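Long-range contact in relik capsid n-terminal domain (Oryctolagus cuniculus, PDB 2XGU), which probably forms, as the N-terminal domain of a lentiviral capsid protein, part of the protein shell that encloses the viral genome: residues Q101-G106 against T122-W127. Sequence-based numbering, arbitrary orientation.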
loop_
_atom_site.group_PDB
_atom_site.type_symbol
_atom_site.label_atom_id
_atom_site.label_comp_id
_atom_site.label_asym_id
_atom_site.label_seq_id
_atom_site.Cartn_x
_atom_site.Cartn_y
_atom_site.Cartn_z
ATOM N N GLN A 101 -17.389 7.186 5.599
ATOM C CA GLN A 101 -16.964 8.579 5.646
ATOM C C GLN A 101 -15.545 8.756 5.099
ATOM O O GLN A 101 -15.261 9.698 4.364
ATOM C CB GLN A 101 -17.049 9.110 7.083
ATOM C CG GLN A 101 -18.486 9.252 7.590
ATOM C CD GLN A 101 -18.562 9.689 9.040
ATOM O OE1 GLN A 101 -19.214 10.685 9.368
ATOM N NE2 GLN A 101 -17.904 8.945 9.920
ATOM N N ILE A 102 -14.650 7.849 5.474
ATOM C CA ILE A 102 -13.283 7.905 4.970
ATOM C C ILE A 102 -13.254 7.785 3.440
ATOM O O ILE A 102 -12.493 8.495 2.775
ATOM C CB ILE A 102 -12.394 6.849 5.674
ATOM C CG1 ILE A 102 -12.176 7.241 7.133
ATOM C CG2 ILE A 102 -11.061 6.666 4.960
ATOM C CD1 ILE A 102 -11.786 6.069 8.017
ATOM N N ARG A 103 -14.117 6.933 2.883
ATOM C CA ARG A 103 -14.213 6.712 1.434
ATOM C C ARG A 103 -15.013 7.796 0.697
ATOM O O ARG A 103 -15.178 7.720 -0.526
ATOM C CB ARG A 103 -14.855 5.347 1.167
ATOM C CG ARG A 103 -14.052 4.132 1.641
ATOM C CD ARG A 103 -14.896 2.853 1.639
ATOM N NE ARG A 103 -15.215 2.412 0.287
ATOM C CZ ARG A 103 -16.059 1.427 0.002
ATOM N NH1 ARG A 103 -16.680 0.774 0.977
ATOM N NH2 ARG A 103 -16.280 1.095 -1.262
ATOM N N GLY A 104 -15.533 8.773 1.430
ATOM C CA GLY A 104 -16.288 9.875 0.852
ATOM C C GLY A 104 -17.708 9.552 0.408
ATOM O O GLY A 104 -18.301 10.276 -0.395
ATOM N N ILE A 105 -18.267 8.471 0.933
ATOM C CA ILE A 105 -19.604 8.042 0.533
ATOM C C ILE A 105 -20.676 8.961 1.111
ATOM O O ILE A 105 -20.744 9.170 2.324
ATOM C CB ILE A 105 -19.857 6.599 0.962
ATOM C CG1 ILE A 105 -18.876 5.673 0.243
ATOM C CG2 ILE A 105 -21.302 6.193 0.659
ATOM C CD1 ILE A 105 -18.936 4.225 0.693
ATOM N N GLY A 106 -21.488 9.534 0.231
ATOM C CA GLY A 106 -22.542 10.442 0.644
ATOM C C GLY A 106 -22.063 11.841 0.989
ATOM O O GLY A 106 -22.808 12.622 1.581
ATOM N N THR A 122 -6.510 11.762 3.599
ATOM C CA THR A 122 -5.137 11.265 3.573
ATOM C C THR A 122 -5.130 9.745 3.753
ATOM O O THR A 122 -4.396 9.016 3.088
ATOM C CB THR A 122 -4.307 11.887 4.704
ATOM O OG1 THR A 122 -4.463 13.315 4.692
ATOM C CG2 THR A 122 -2.840 11.546 4.528
ATOM N N LEU A 123 -5.958 9.276 4.676
ATOM C CA LEU A 123 -6.072 7.846 4.950
ATOM C C LEU A 123 -6.685 7.101 3.763
ATOM O O LEU A 123 -6.245 5.995 3.412
ATOM C CB LEU A 123 -6.900 7.621 6.216
ATOM C CG LEU A 123 -7.086 6.158 6.605
ATOM C CD1 LEU A 123 -5.750 5.489 6.890
ATOM C CD2 LEU A 123 -8.014 6.036 7.819
ATOM N N TYR A 124 -7.685 7.701 3.129
ATOM C CA TYR A 124 -8.308 7.044 1.981
ATOM C C TYR A 124 -7.322 6.915 0.818
ATOM O O TYR A 124 -7.275 5.878 0.145
ATOM C CB TYR A 124 -9.562 7.792 1.518
ATOM C CG TYR A 124 -10.325 7.108 0.401
ATOM C CD1 TYR A 124 -10.586 5.745 0.445
ATOM C CD2 TYR A 124 -10.787 7.831 -0.689
ATOM C CE1 TYR A 124 -11.299 5.108 -0.555
ATOM C CE2 TYR A 124 -11.510 7.208 -1.700
ATOM C CZ TYR A 124 -11.752 5.847 -1.633
ATOM O OH TYR A 124 -12.472 5.213 -2.625
ATOM N N ARG A 125 -6.564 7.978 0.564
ATOM C CA ARG A 125 -5.526 7.930 -0.458
ATOM C C ARG A 125 -4.547 6.796 -0.164
ATOM O O ARG A 125 -4.161 6.059 -1.074
ATOM C CB ARG A 125 -4.797 9.271 -0.558
ATOM C CG ARG A 125 -3.583 9.250 -1.481
ATOM C CD ARG A 125 -2.930 10.631 -1.550
ATOM N NE ARG A 125 -1.706 10.588 -2.351
ATOM C CZ ARG A 125 -0.519 10.213 -1.885
ATOM N NH1 ARG A 125 -0.374 9.873 -0.606
ATOM N NH2 ARG A 125 0.533 10.175 -2.701
ATOM N N THR A 126 -4.160 6.655 1.103
ATOM C CA THR A 126 -3.320 5.544 1.524
ATOM C C THR A 126 -3.946 4.186 1.206
ATOM O O THR A 126 -3.289 3.319 0.634
ATOM C CB THR A 126 -2.995 5.664 3.022
ATOM O OG1 THR A 126 -2.119 6.780 3.208
ATOM C CG2 THR A 126 -2.335 4.394 3.543
ATOM N N TRP A 127 -5.225 4.001 1.533
ATOM C CA TRP A 127 -5.920 2.752 1.204
ATOM C C TRP A 127 -5.910 2.461 -0.302
ATOM O O TRP A 127 -5.647 1.332 -0.720
ATOM C CB TRP A 127 -7.387 2.804 1.664
ATOM C CG TRP A 127 -7.583 2.732 3.153
ATOM C CD1 TRP A 127 -6.624 2.608 4.105
ATOM C CD2 TRP A 127 -8.838 2.789 3.852
ATOM N NE1 TRP A 127 -7.197 2.576 5.364
ATOM C CE2 TRP A 127 -8.555 2.694 5.230
ATOM C CE3 TRP A 127 -10.168 2.917 3.444
ATOM C CZ2 TRP A 127 -9.556 2.718 6.199
ATOM C CZ3 TRP A 127 -11.165 2.940 4.406
ATOM C CH2 TRP A 127 -10.852 2.830 5.766
HETATM O O HOH W 1 -14.165 3.220 -2.302
#
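Y124 reaches from helix 118-134 against the backbone of I102 and R103, where the short helix 99-102 runs out. Its CB meets the last helical turn first, 3.3 Å from I102 O and 3.9 Å from I102 CG2. With CG anti to the backbone N (chi1 -175°), the ring is carried out along R103: CG still lies near I102 O, while R103 CA sits over the middle of one face, 3.8 Å from the ring centroid and 8° off the normal, a CH-pi contact. Farther along, CE1 of Y124 touches CG of R103 at 3.7 Å, and CZ lies close to R103 CA and O. At the tip, the hydroxyl OH of Y124 accepts a hydrogen bond of 2.6 Å from a water that in turn accepts one from R103 NE, in the plane of the guanidinium; N53 also hydrogen-bonds to this OH. The bend of the arginine chain at chi3 (70°) brings NE to that water, and I105 CD1 lies over one guanidinium face.

Beside the tyrosine, I102 packs on L123 and W127 of the same helix. Its CG2 stands over the six-membered ring of W127, 4.0 Å from the centroid, and its CD1 packs on L123 CD2 at 3.8 Å. R103 CG comes to the rim of the same indole, near its plane.

At G104 the chain leaves the helix with positive phi in a Schellman motif. S49 and N53 of helix 49-57 hydrogen-bond to the carbonyls of I102 and R103. W80 of helix 63-83 touches I102 and meets W127 edge-to-face. Together with the bonds from S49 and N53, this buried contact places the end of helix 99-102 against helices 49-57, 63-83 and 118-134 of this mainly helical capsid domain.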